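PDB 5FFJ: endonuclease and methylase LlaGI from Lactococcus lactis, which probably recognises a specific DNA sequence and couples methylation with ATP-driven, helicase-like action on DNA in one Type ISP restriction-modification polypeptide. Local coordinates for residues E1288-W1293 against I1386-R1391; D1294-E1299 against N1331-A1336. All coordinates share one frame; numbering follows the deposited sequence.

Contact 1: residues E1288-W1293 against I1386-R1391; sequences ENQPIW and ITVSMR
With CG of Trp1293 turned away from its own backbone N (chi1 -153°), the indole is set against Met1390 of helix 1377-1398, whose side chain bends at chi2 and chi3 (both -65°), which keeps CB, SD and CE of Met1390 along one face of the indole. Met1390 CB sits over that face, 3.5 Å from the centroid of the six-membered ring and 8° off the normal, a CH-pi contact. Farther out on the side chain, Met1390 SD lies above the five-membered ring at 4.9 Å from its centroid, a Met-aromatic contact at some distance, and Met1390 CE approaches Trp1293 NE1 at 3.6 Å. The two side chains meet at about a right angle, the methionine running across that face from the benzene half to the pyrrole half. In the fold, this lays the irregular connection between helix 1270-1285 and strand 1297-1300 across the C-terminal helix 1377-1398. Thr1387, one turn before Met1390, packs against the loop backbone. Its CG2 faces Pro1291 O and Trp1293 N, while its CB is 3.8 Å from Trp1293 CE3. OG1 of Thr1387 is hydrogen-bonded back to the helix at Ser1384 O, and Gln1290 CG packs against this hydroxyl at 3.4 Å. Replacing Trp1293 with an alanine would probably leave the Met1390 side chain without its aromatic cover and open a gap beside Thr1387. The loop has a further tie to the helix through a hydrogen bond between Gln1290 N and Ser1384 OG, and the Val1388 side chain touches Leu1283 and His1284 of helix 1270-1285.

Contact 2: residues D1294-E1299 against N1331-A1336; sequences DGIEVE and NIPERA
Gly1295 and Asn1331 are joined by the one hydrogen bond across this contact, from Asn1331 ND2 to Gly1295 O at 3.3 Å with an N-H...O angle of 148°. The acceptor lies close to the amide plane of Asn1331, whereas the donor is tilted 24° from the plane of the glycine carbonyl. The amide gets there because CG of Asn1331 stands beside its own backbone N (chi1 -53°), on a CB directed at the facing segment. Asn1331 immediately follows strand 1327-1330, which pairs antiparallel with strand 1297-1300 in a small three-stranded sheet of the C-terminal specificity domain; a backbone bond between Glu1297 and Lys1330 belongs to that pairing. The bond to Gly1295 thus bridges the two segments just beyond the paired strands. A looser polar approach involves the Glu1297 carboxylate, with OE1 of Glu1297 4.2 Å from ND2 of Asn1331; the two side chains lie side by side and point the same way, but the carboxylate and amide planes are turned well out of parallel. Apolar contact comes from Ile1296, whose CG1 rests 3.9 Å from Pro1333 CD, the two side chains crossing nearly perpendicularly. The same CG1 of Ile1296 passes 3.6 Å from Asn1331 O, and the isoleucine also touches Ile1329 and Ile1386.

Contacts 1 and 2 lie about 10 Å apart between centres, and each has its nearest atom about 15 Å from the bound DNA. Segment 1294-1299 follows 1288-1293 without a break, and 1331-1336 comes before 1386-1391, so both halves of contact 2 fall between those of contact 1 in sequence. The two touch directly: Trp1293 CD1 lies 3.6 Å from Pro1333 CG, and Met1390 SD packs at 3.6 Å against Ala1336 CB. Together they bring the loops flanking strands 1297-1300 and 1327-1330 of the small antiparallel sheet against one another and against helix 1377-1398, away from direct contact with DNA.

Contact 1: residues E1288-W1293 against I1386-R1391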
loop_
_atom_site.group_PDB
_atom_site.type_symbol
_atom_site.label_atom_id
_atom_site.label_comp_id
_atom_site.label_asym_id
_atom_site.label_seq_id
_atom_site.Cartn_x
_atom_site.Cartn_y
_atom_site.Cartn_z
ATOM N N GLU A 1288 22.900 -6.576 33.369
ATOM C CA GLU A 1288 23.815 -5.791 32.538
ATOM C C GLU A 1288 25.276 -5.964 32.954
ATOM O O GLU A 1288 26.183 -5.534 32.238
ATOM C CB GLU A 1288 23.439 -4.298 32.563
ATOM C CG GLU A 1288 22.514 -3.851 33.696
ATOM C CD GLU A 1288 22.158 -2.373 33.610
ATOM O OE1 GLU A 1288 21.937 -1.747 34.670
ATOM O OE2 GLU A 1288 22.095 -1.835 32.483
ATOM N N ASN A 1289 25.503 -6.597 34.101
ATOM C CA ASN A 1289 26.860 -6.912 34.546
ATOM C C ASN A 1289 26.914 -8.247 35.273
ATOM O O ASN A 1289 26.519 -8.353 36.434
ATOM C CB ASN A 1289 27.404 -5.808 35.451
ATOM C CG ASN A 1289 27.857 -4.593 34.671
ATOM O OD1 ASN A 1289 28.876 -4.635 33.980
ATOM N ND2 ASN A 1289 27.106 -3.502 34.779
ATOM N N GLN A 1290 27.424 -9.256 34.573
ATOM C CA GLN A 1290 27.453 -10.622 35.074
ATOM C C GLN A 1290 28.743 -11.303 34.619
ATOM O O GLN A 1290 29.197 -11.066 33.499
ATOM C CB GLN A 1290 26.230 -11.392 34.566
ATOM C CG GLN A 1290 25.656 -12.404 35.540
ATOM C CD GLN A 1290 25.068 -11.757 36.778
ATOM O OE1 GLN A 1290 24.460 -10.689 36.706
ATOM N NE2 GLN A 1290 25.250 -12.401 37.924
ATOM N N PRO A 1291 29.344 -12.145 35.482
ATOM C CA PRO A 1291 30.577 -12.850 35.104
ATOM C C PRO A 1291 30.437 -13.654 33.815
ATOM O O PRO A 1291 29.505 -14.446 33.702
ATOM C CB PRO A 1291 30.821 -13.784 36.292
ATOM C CG PRO A 1291 30.157 -13.130 37.432
ATOM C CD PRO A 1291 28.954 -12.443 36.872
ATOM N N ILE A 1292 31.358 -13.455 32.874
ATOM C CA ILE A 1292 31.327 -14.147 31.584
ATOM C C ILE A 1292 31.370 -15.665 31.752
ATOM O O ILE A 1292 32.033 -16.180 32.654
ATOM C CB ILE A 1292 32.506 -13.702 30.685
ATOM C CG1 ILE A 1292 32.386 -14.329 29.293
ATOM C CG2 ILE A 1292 33.841 -14.067 31.324
ATOM C CD1 ILE A 1292 33.310 -13.710 28.267
ATOM N N TRP A 1293 30.658 -16.378 30.883
ATOM C CA TRP A 1293 30.608 -17.835 30.953
ATOM C C TRP A 1293 31.975 -18.422 30.610
ATOM O O TRP A 1293 32.815 -17.748 30.012
ATOM C CB TRP A 1293 29.534 -18.385 30.015
ATOM C CG TRP A 1293 28.969 -19.708 30.444
ATOM C CD1 TRP A 1293 29.169 -20.915 29.844
ATOM C CD2 TRP A 1293 28.111 -19.956 31.567
ATOM N NE1 TRP A 1293 28.490 -21.900 30.520
ATOM C CE2 TRP A 1293 27.832 -21.337 31.581
ATOM C CE3 TRP A 1293 27.552 -19.145 32.560
ATOM C CZ2 TRP A 1293 27.019 -21.927 32.548
ATOM C CZ3 TRP A 1293 26.744 -19.733 33.522
ATOM C CH2 TRP A 1293 26.487 -21.111 33.508
ATOM N N ILE A 1386 24.312 -13.513 28.062
ATOM C CA ILE A 1386 24.585 -14.910 27.737
ATOM C C ILE A 1386 24.605 -15.760 29.002
ATOM O O ILE A 1386 24.080 -16.870 29.020
ATOM C CB ILE A 1386 25.934 -15.091 27.003
ATOM C CG1 ILE A 1386 25.921 -14.350 25.664
ATOM C CG2 ILE A 1386 26.221 -16.579 26.776
ATOM C CD1 ILE A 1386 27.220 -14.442 24.884
ATOM N N THR A 1387 25.225 -15.240 30.055
ATOM C CA THR A 1387 25.382 -15.997 31.292
ATOM C C THR A 1387 24.115 -15.889 32.130
ATOM O O THR A 1387 23.814 -16.777 32.927
ATOM C CB THR A 1387 26.590 -15.508 32.106
ATOM O OG1 THR A 1387 26.220 -14.360 32.879
ATOM C CG2 THR A 1387 27.751 -15.159 31.173
ATOM N N VAL A 1388 23.379 -14.796 31.950
ATOM C CA VAL A 1388 22.038 -14.688 32.510
ATOM C C VAL A 1388 21.168 -15.791 31.921
ATOM O O VAL A 1388 20.418 -16.453 32.636
ATOM C CB VAL A 1388 21.401 -13.313 32.223
ATOM C CG1 VAL A 1388 19.899 -13.333 32.515
ATOM C CG2 VAL A 1388 22.084 -12.228 33.040
ATOM N N SER A 1389 21.274 -15.974 30.608
ATOM C CA SER A 1389 20.563 -17.040 29.914
ATOM C C SER A 1389 20.936 -18.419 30.459
ATOM O O SER A 1389 20.061 -19.216 30.804
ATOM C CB SER A 1389 20.851 -16.979 28.414
ATOM O OG SER A 1389 20.025 -16.028 27.767
ATOM N N MET A 1390 22.234 -18.697 30.529
ATOM C CA MET A 1390 22.714 -19.982 31.027
ATOM C C MET A 1390 22.288 -20.201 32.471
ATOM O O MET A 1390 21.857 -21.292 32.846
ATOM C CB MET A 1390 24.238 -20.068 30.921
ATOM C CG MET A 1390 24.760 -20.092 29.497
ATOM S SD MET A 1390 24.261 -21.560 28.582
ATOM C CE MET A 1390 25.121 -22.845 29.487
ATOM N N ARG A 1391 22.410 -19.153 33.280
ATOM C CA ARG A 1391 22.087 -19.247 34.698
ATOM C C ARG A 1391 20.590 -19.440 34.926
ATOM O O ARG A 1391 20.190 -20.188 35.819
ATOM C CB ARG A 1391 22.574 -17.998 35.438
ATOM C CG ARG A 1391 22.252 -17.980 36.928
ATOM C CD ARG A 1391 22.851 -19.179 37.648
ATOM N NE ARG A 1391 22.542 -19.174 39.075
ATOM C CZ ARG A 1391 22.715 -20.217 39.880
ATOM N NH1 ARG A 1391 22.405 -20.121 41.165
ATOM N NH2 ARG A 1391 23.192 -21.358 39.403
#

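Contact 2: residues D1294-E1299 against N1331-A1336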
loop_
_atom_site.group_PDB
_atom_site.type_symbol
_atom_site.label_atom_id
_atom_site.label_comp_id
_atom_site.label_asym_id
_atom_site.label_seq_id
_atom_site.Cartn_x
_atom_site.Cartn_y
_atom_site.Cartn_z
ATOM N N ASP A 1294 32.184 -19.681 30.983
ATOM C CA ASP A 1294 33.512 -20.290 30.961
ATOM C C ASP A 1294 34.190 -20.308 29.589
ATOM O O ASP A 1294 35.302 -19.800 29.437
ATOM C CB ASP A 1294 33.429 -21.723 31.494
ATOM C CG ASP A 1294 33.736 -21.813 32.980
ATOM O OD1 ASP A 1294 33.569 -20.801 33.694
ATOM O OD2 ASP A 1294 34.147 -22.901 33.434
ATOM N N GLY A 1295 33.530 -20.891 28.596
ATOM C CA GLY A 1295 34.172 -21.144 27.317
ATOM C C GLY A 1295 34.346 -19.929 26.421
ATOM O O GLY A 1295 35.178 -19.940 25.514
ATOM N N ILE A 1296 33.570 -18.883 26.674
ATOM C CA ILE A 1296 33.510 -17.736 25.776
ATOM C C ILE A 1296 34.835 -16.970 25.724
ATOM O O ILE A 1296 35.524 -16.830 26.738
ATOM C CB ILE A 1296 32.381 -16.772 26.194
ATOM C CG1 ILE A 1296 31.046 -17.523 26.246
ATOM C CG2 ILE A 1296 32.291 -15.590 25.227
ATOM C CD1 ILE A 1296 29.889 -16.711 26.769
ATOM N N GLU A 1297 35.173 -16.480 24.533
ATOM C CA GLU A 1297 36.379 -15.685 24.322
ATOM C C GLU A 1297 36.040 -14.431 23.518
ATOM O O GLU A 1297 35.169 -14.463 22.648
ATOM C CB GLU A 1297 37.451 -16.507 23.601
ATOM C CG GLU A 1297 38.772 -15.777 23.407
ATOM C CD GLU A 1297 39.821 -16.642 22.735
ATOM O OE1 GLU A 1297 39.518 -17.814 22.425
ATOM O OE2 GLU A 1297 40.949 -16.151 22.518
ATOM N N VAL A 1298 36.735 -13.336 23.817
ATOM C CA VAL A 1298 36.472 -12.047 23.181
ATOM C C VAL A 1298 37.735 -11.508 22.510
ATOM O O VAL A 1298 38.694 -11.123 23.183
ATOM C CB VAL A 1298 35.958 -11.010 24.206
ATOM C CG1 VAL A 1298 35.468 -9.751 23.500
ATOM C CG2 VAL A 1298 34.849 -11.606 25.062
ATOM N N GLU A 1299 37.724 -11.480 21.180
ATOM C CA GLU A 1299 38.865 -11.014 20.399
ATOM C C GLU A 1299 38.685 -9.557 19.987
ATOM O O GLU A 1299 37.739 -9.229 19.272
ATOM C CB GLU A 1299 39.051 -11.882 19.153
ATOM C CG GLU A 1299 39.211 -13.369 19.438
ATOM C CD GLU A 1299 39.303 -14.202 18.170
ATOM O OE1 GLU A 1299 38.887 -13.709 17.100
ATOM O OE2 GLU A 1299 39.794 -15.348 18.244
ATOM N N ASN A 1331 32.908 -19.140 20.900
ATOM C CA ASN A 1331 32.660 -20.211 21.863
ATOM C C ASN A 1331 31.455 -19.947 22.764
ATOM O O ASN A 1331 31.463 -20.300 23.942
ATOM C CB ASN A 1331 33.902 -20.448 22.727
ATOM C CG ASN A 1331 35.148 -20.687 21.900
ATOM O OD1 ASN A 1331 35.066 -21.048 20.724
ATOM N ND2 ASN A 1331 36.311 -20.491 22.510
ATOM N N ILE A 1332 30.415 -19.338 22.203
ATOM C CA ILE A 1332 29.172 -19.127 22.937
ATOM C C ILE A 1332 28.401 -20.441 23.038
ATOM O O ILE A 1332 28.182 -21.100 22.022
ATOM C CB ILE A 1332 28.282 -18.071 22.256
ATOM C CG1 ILE A 1332 29.014 -16.728 22.184
ATOM C CG2 ILE A 1332 26.953 -17.928 23.007
ATOM C CD1 ILE A 1332 28.283 -15.666 21.386
ATOM N N PRO A 1333 27.984 -20.832 24.257
ATOM C CA PRO A 1333 27.183 -22.059 24.365
ATOM C C PRO A 1333 25.864 -21.946 23.606
ATOM O O PRO A 1333 25.112 -20.993 23.813
ATOM C CB PRO A 1333 26.937 -22.200 25.874
ATOM C CG PRO A 1333 28.001 -21.387 26.521
ATOM C CD PRO A 1333 28.275 -20.250 25.579
ATOM N N GLU A 1334 25.592 -22.910 22.736
ATOM C CA GLU A 1334 24.420 -22.845 21.875
ATOM C C GLU A 1334 23.117 -23.000 22.657
ATOM O O GLU A 1334 22.053 -22.615 22.171
ATOM C CB GLU A 1334 24.506 -23.919 20.788
ATOM C CG GLU A 1334 25.646 -23.703 19.800
ATOM C CD GLU A 1334 25.781 -24.835 18.798
ATOM O OE1 GLU A 1334 26.614 -24.716 17.875
ATOM O OE2 GLU A 1334 25.052 -25.840 18.931
ATOM N N ARG A 1335 23.192 -23.552 23.864
ATOM C CA ARG A 1335 21.984 -23.779 24.653
ATOM C C ARG A 1335 21.489 -22.490 25.305
ATOM O O ARG A 1335 20.349 -22.418 25.764
ATOM C CB ARG A 1335 22.223 -24.851 25.725
ATOM C CG ARG A 1335 22.903 -24.359 27.004
ATOM C CD ARG A 1335 22.731 -25.345 28.151
ATOM N NE ARG A 1335 21.321 -25.592 28.455
ATOM C CZ ARG A 1335 20.821 -25.759 29.678
ATOM N NH1 ARG A 1335 21.607 -25.709 30.748
ATOM N NH2 ARG A 1335 19.523 -25.977 29.832
ATOM N N ALA A 1336 22.351 -21.479 25.358
ATOM C CA ALA A 1336 21.988 -20.196 25.952
ATOM C C ALA A 1336 20.824 -19.556 25.198
ATOM O O ALA A 1336 20.104 -18.717 25.740
ATOM C CB ALA A 1336 23.184 -19.261 25.966
#